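Local coordinates for trwC protein (Escherichia coli, PDB 1OMH) that probably nicks and carries the origin-of-transfer strand of a plasmid during bacterial conjugation, this chain being its N-terminal relaxase domain, at residues Q37-E42 with Q120-A125; V114-E119 with N197-H202. One frame throughout, in Å; residues are numbered along the deposited sequence.

How the contacts relate
Both contacts use helix 104-122, which packs against the five-stranded antiparallel sheet of the relaxase domain. Contact 2 (114-119 with 197-202) joins its second half to the neighbouring helix 189-206; contact 1 (37-42 with 120-125) ties its C-terminal end to the start of the short helix 39-43, just after edge strand 34-37. Their centres lie about 15 Å apart, and they meet where NE2 of Q37 reaches O of A115 at 3.0 Å, probably as a hydrogen bond. Along the chain the segments alternate, 37-42, 114-119, 120-125, 197-202, so one helix links an early edge strand to a later helix. Both lie away from the metal-binding histidines H150, H161 and H163, joining parts of the fold.

Contact 1: Q37-E42 with Q120-A125; sequences QGKGAE and QAEARA
OE2 of E122 is gripped by two backbone N-H groups, that of K39 across the contact and that of L143 from the loop before strand 145-152. The K39 bond is short, 2.6 Å from N of K39 to OE2 of E122, with an angle of 149° at the hydrogen, and uses the syn lone pair of OE2, on the side of the other oxygen. The glutamate gets there because its CG stands anti to the backbone N (chi1 179°) and the chain beyond runs on extended, a length that an aspartate lacks. The other oxygen, OE1 of E122, takes a hydrogen from a water whose O is 2.6 Å away, and the same water accepts from NE2 of Q37.

G38 is the N-cap of helix 39-43, so the carboxylate sits at the first turn, where the helix dipole would probably favour its negative charge. Glycine suits G38: at its backbone angles a side chain would collide with the carbonyl oxygen of Q37, and its bare CA lies 3.3 Å from OE2 of E122. K39 passes its aliphatic stem obliquely across the carboxylate, while NZ of K39 stays 4.9 Å from OE1 of E122, too far for a salt bridge. Replacing E122 with an alanine would probably leave the amides of K39 and L143 without their shared acceptor and untie the end of helix 104-122 from the start of helix 39-43.

Contact 2: V114-E119 with N197-H202; sequences VARTLE and NAELAH
Helix 104-122 lies on the five-stranded sheet of the relaxase domain, helix 189-206 packs beside it, and a salt bridge at the protein surface spans the two. R116 of the first gives NH1 to OE2 of E199 on the second, 2.8 Å away, and these two residues also mark the nearest approach of the backbones, their CA atoms 7.6 Å apart. The same NH1 also forms a salt bridge to E203, its stronger partner, one turn further along helix 189-206, so two carboxylates share one positive group and their mutual repulsion is probably eased.

The bond to E199 is bent, with 143° at the hydrogen. OE2 is met on its anti side, the one turned from the other oxygen, and the donor lies somewhat out of the carboxylate plane; the two flat groups are turned 66° against each other. E199 is therefore held at a single point and not in the paired, coplanar way in which both carboxylate oxygens meet one guanidinium. Arginine suits the place because its long chain, extended from CG to NE, carries the guanidinium across to helix 189-206. On the way it crosses the glutamate at about a right angle, and CD of R116 lies 3.2 Å from OE2 of E199. The glutamate folds to meet it, its chain bending at chi2 (-71°), which brings the carboxylate over the arginine stem.

Beneath this polar pair the helices close through buried, largely apolar contacts: T117 packs on L192, V195 and Y196, and V114 on Y196, while T117 and V114 also touch F88 of strand 81-89. Helices gathered against an antiparallel sheet of strand order 1-3-5-4-2 are consistent with the relaxase fold of the Rep clan.

Contact 1: Q37-E42 with Q120-A125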
loop_
_atom_site.group_PDB
_atom_site.type_symbol
_atom_site.label_atom_id
_atom_site.label_comp_id
_atom_site.label_asym_id
_atom_site.label_seq_id
_atom_site.Cartn_x
_atom_site.Cartn_y
_atom_site.Cartn_z
ATOM N N GLN B 37 7.562 -0.475 -11.558
ATOM C CA GLN B 37 8.695 -1.072 -10.866
ATOM C C GLN B 37 8.671 -2.578 -11.082
ATOM O O GLN B 37 7.600 -3.171 -11.241
ATOM C CB GLN B 37 8.686 -0.781 -9.360
ATOM C CG GLN B 37 10.011 -1.214 -8.704
ATOM C CD GLN B 37 10.090 -0.932 -7.218
ATOM O OE1 GLN B 37 9.595 0.086 -6.737
ATOM N NE2 GLN B 37 10.740 -1.828 -6.482
ATOM N N GLY B 38 9.857 -3.184 -11.094
ATOM C CA GLY B 38 9.958 -4.621 -11.267
ATOM C C GLY B 38 10.734 -5.068 -12.491
ATOM O O GLY B 38 10.563 -4.524 -13.581
ATOM N N LYS B 39 11.595 -6.064 -12.304
ATOM C CA LYS B 39 12.388 -6.603 -13.403
ATOM C C LYS B 39 11.412 -7.034 -14.486
ATOM O O LYS B 39 11.693 -6.923 -15.678
ATOM C CB LYS B 39 13.207 -7.811 -12.929
ATOM C CG LYS B 39 14.188 -7.506 -11.805
ATOM C CD LYS B 39 14.943 -8.764 -11.381
ATOM C CE LYS B 39 15.844 -8.511 -10.177
ATOM N NZ LYS B 39 16.936 -7.545 -10.475
ATOM N N GLY B 40 10.252 -7.521 -14.056
ATOM C CA GLY B 40 9.236 -7.950 -14.994
ATOM C C GLY B 40 8.774 -6.774 -15.830
ATOM O O GLY B 40 8.633 -6.885 -17.050
ATOM N N ALA B 41 8.533 -5.642 -15.173
ATOM C CA ALA B 41 8.093 -4.438 -15.869
ATOM C C ALA B 41 9.141 -4.117 -16.927
ATOM O O ALA B 41 8.811 -3.864 -18.084
ATOM C CB ALA B 41 7.958 -3.282 -14.889
ATOM N N GLU B 42 10.404 -4.142 -16.515
ATOM C CA GLU B 42 11.515 -3.878 -17.423
ATOM C C GLU B 42 11.428 -4.830 -18.613
ATOM O O GLU B 42 11.594 -4.422 -19.761
ATOM C CB GLU B 42 12.849 -4.082 -16.697
ATOM C CG GLU B 42 13.152 -3.033 -15.637
ATOM C CD GLU B 42 14.257 -3.462 -14.685
ATOM O OE1 GLU B 42 15.321 -3.911 -15.161
ATOM N N GLN B 120 12.444 -6.446 -2.178
ATOM C CA GLN B 120 12.474 -7.660 -1.382
ATOM C C GLN B 120 11.244 -8.519 -1.621
ATOM O O GLN B 120 11.295 -9.750 -1.502
ATOM C CB GLN B 120 12.644 -7.307 0.096
ATOM C CG GLN B 120 14.054 -6.790 0.369
ATOM C CD GLN B 120 14.323 -6.472 1.824
ATOM O OE1 GLN B 120 14.073 -7.288 2.710
ATOM N NE2 GLN B 120 14.851 -5.282 2.077
ATOM N N ALA B 121 10.134 -7.878 -1.968
ATOM C CA ALA B 121 8.922 -8.624 -2.266
ATOM C C ALA B 121 9.187 -9.323 -3.602
ATOM O O ALA B 121 8.770 -10.460 -3.814
ATOM C CB ALA B 121 7.730 -7.675 -2.392
ATOM N N GLU B 122 9.904 -8.637 -4.492
ATOM C CA GLU B 122 10.213 -9.208 -5.801
ATOM C C GLU B 122 11.153 -10.411 -5.688
ATOM O O GLU B 122 11.059 -11.360 -6.466
ATOM C CB GLU B 122 10.828 -8.145 -6.716
ATOM C CG GLU B 122 11.203 -8.663 -8.103
ATOM C CD GLU B 122 11.639 -7.556 -9.039
ATOM O OE1 GLU B 122 12.463 -6.722 -8.622
ATOM O OE2 GLU B 122 11.168 -7.524 -10.193
ATOM N N ALA B 123 12.060 -10.369 -4.721
ATOM C CA ALA B 123 12.987 -11.474 -4.516
ATOM C C ALA B 123 12.190 -12.710 -4.106
ATOM O O ALA B 123 12.704 -13.828 -4.131
ATOM C CB ALA B 123 14.008 -11.117 -3.434
ATOM N N ARG B 124 10.926 -12.501 -3.741
ATOM C CA ARG B 124 10.053 -13.592 -3.324
ATOM C C ARG B 124 9.048 -14.015 -4.398
ATOM O O ARG B 124 8.233 -14.905 -4.169
ATOM C CB ARG B 124 9.311 -13.207 -2.038
ATOM C CG ARG B 124 10.220 -13.091 -0.819
ATOM C CD ARG B 124 9.488 -12.487 0.375
ATOM N NE ARG B 124 10.261 -12.601 1.613
ATOM C CZ ARG B 124 11.365 -11.911 1.886
ATOM N NH1 ARG B 124 11.847 -11.033 1.012
ATOM N NH2 ARG B 124 11.993 -12.103 3.040
ATOM N N ALA B 125 9.117 -13.389 -5.571
ATOM C CA ALA B 125 8.213 -13.731 -6.670
ATOM C C ALA B 125 8.451 -15.177 -7.081
ATOM O O ALA B 125 9.596 -15.589 -7.283
ATOM C CB ALA B 125 8.459 -12.820 -7.862
HETATM O O HOH W 1 12.246 -4.140 -8.098
#

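Contact 2: V114-E119 with N197-H202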
loop_
_atom_site.group_PDB
_atom_site.type_symbol
_atom_site.label_atom_id
_atom_site.label_comp_id
_atom_site.label_asym_id
_atom_site.label_seq_id
_atom_site.Cartn_x
_atom_site.Cartn_y
_atom_site.Cartn_z
ATOM N N VAL B 114 9.282 2.478 0.046
ATOM C CA VAL B 114 8.364 1.622 -0.701
ATOM C C VAL B 114 9.128 0.850 -1.783
ATOM O O VAL B 114 8.956 -0.352 -1.928
ATOM C CB VAL B 114 7.242 2.447 -1.386
ATOM C CG1 VAL B 114 6.445 1.563 -2.323
ATOM C CG2 VAL B 114 6.309 3.054 -0.328
ATOM N N ALA B 115 9.974 1.547 -2.537
ATOM C CA ALA B 115 10.742 0.912 -3.605
ATOM C C ALA B 115 11.669 -0.187 -3.082
ATOM O O ALA B 115 11.761 -1.263 -3.671
ATOM C CB ALA B 115 11.552 1.963 -4.366
ATOM N N ARG B 116 12.352 0.082 -1.975
ATOM C CA ARG B 116 13.262 -0.899 -1.399
ATOM C C ARG B 116 12.522 -2.119 -0.861
ATOM O O ARG B 116 13.004 -3.250 -0.970
ATOM C CB ARG B 116 14.093 -0.248 -0.294
ATOM C CG ARG B 116 15.092 0.771 -0.823
ATOM C CD ARG B 116 15.700 1.584 0.303
ATOM N NE ARG B 116 16.576 2.642 -0.196
ATOM C CZ ARG B 116 17.051 3.632 0.551
ATOM N NH1 ARG B 116 16.735 3.704 1.838
ATOM N NH2 ARG B 116 17.843 4.549 0.012
ATOM N N THR B 117 11.344 -1.900 -0.289
ATOM C CA THR B 117 10.575 -3.013 0.242
ATOM C C THR B 117 10.084 -3.883 -0.910
ATOM O O THR B 117 10.103 -5.112 -0.823
ATOM C CB THR B 117 9.373 -2.519 1.064
ATOM O OG1 THR B 117 9.837 -1.634 2.090
ATOM C CG2 THR B 117 8.646 -3.690 1.713
ATOM N N LEU B 118 9.659 -3.245 -1.999
ATOM C CA LEU B 118 9.165 -3.985 -3.149
ATOM C C LEU B 118 10.269 -4.815 -3.799
ATOM O O LEU B 118 9.993 -5.825 -4.447
ATOM C CB LEU B 118 8.537 -3.026 -4.169
ATOM C CG LEU B 118 7.211 -2.399 -3.722
ATOM C CD1 LEU B 118 6.761 -1.364 -4.729
ATOM C CD2 LEU B 118 6.153 -3.489 -3.563
ATOM N N GLU B 119 11.515 -4.388 -3.637
ATOM C CA GLU B 119 12.636 -5.136 -4.201
ATOM C C GLU B 119 12.698 -6.475 -3.480
ATOM O O GLU B 119 12.960 -7.509 -4.085
ATOM C CB GLU B 119 13.954 -4.394 -3.989
ATOM C CG GLU B 119 14.197 -3.220 -4.925
ATOM C CD GLU B 119 15.579 -2.618 -4.737
ATOM O OE1 GLU B 119 16.578 -3.333 -4.972
ATOM O OE2 GLU B 119 15.673 -1.437 -4.349
ATOM N N ASN B 197 9.150 0.084 7.389
ATOM C CA ASN B 197 9.329 0.848 8.619
ATOM C C ASN B 197 10.802 1.227 8.823
ATOM O O ASN B 197 11.127 2.386 9.092
ATOM C CB ASN B 197 8.843 0.019 9.808
ATOM C CG ASN B 197 8.301 0.872 10.935
ATOM O OD1 ASN B 197 8.383 0.497 12.105
ATOM N ND2 ASN B 197 7.724 2.018 10.591
ATOM N N ALA B 198 11.684 0.240 8.701
ATOM C CA ALA B 198 13.122 0.451 8.872
ATOM C C ALA B 198 13.694 1.452 7.873
ATOM O O ALA B 198 14.384 2.393 8.262
ATOM C CB ALA B 198 13.870 -0.884 8.747
ATOM N N GLU B 199 13.421 1.233 6.587
ATOM C CA GLU B 199 13.912 2.113 5.538
ATOM C C GLU B 199 13.397 3.535 5.709
ATOM O O GLU B 199 14.149 4.500 5.529
ATOM C CB GLU B 199 13.493 1.592 4.162
ATOM C CG GLU B 199 14.094 0.247 3.788
ATOM C CD GLU B 199 15.577 0.334 3.502
ATOM O OE1 GLU B 199 16.209 -0.727 3.326
ATOM O OE2 GLU B 199 16.112 1.464 3.446
ATOM N N LEU B 200 12.116 3.669 6.042
ATOM C CA LEU B 200 11.524 4.995 6.227
ATOM C C LEU B 200 12.228 5.732 7.366
ATOM O O LEU B 200 12.660 6.875 7.211
ATOM C CB LEU B 200 10.028 4.883 6.549
ATOM C CG LEU B 200 9.335 6.220 6.834
ATOM C CD1 LEU B 200 9.445 7.117 5.617
ATOM C CD2 LEU B 200 7.863 5.981 7.202
ATOM N N ALA B 201 12.341 5.058 8.505
ATOM C CA ALA B 201 12.991 5.624 9.676
ATOM C C ALA B 201 14.415 6.061 9.335
ATOM O O ALA B 201 14.856 7.139 9.734
ATOM C CB ALA B 201 13.007 4.606 10.805
ATOM N N HIS B 202 15.125 5.226 8.583
ATOM C CA HIS B 202 16.493 5.540 8.194
ATOM C C HIS B 202 16.516 6.808 7.348
ATOM O O HIS B 202 17.324 7.706 7.577
ATOM C CB HIS B 202 17.097 4.376 7.403
ATOM C CG HIS B 202 18.506 4.616 6.955
ATOM N ND1 HIS B 202 19.550 4.787 7.840
ATOM C CD2 HIS B 202 19.043 4.716 5.717
ATOM C CE1 HIS B 202 20.669 4.980 7.166
ATOM N NE2 HIS B 202 20.389 4.941 5.875
#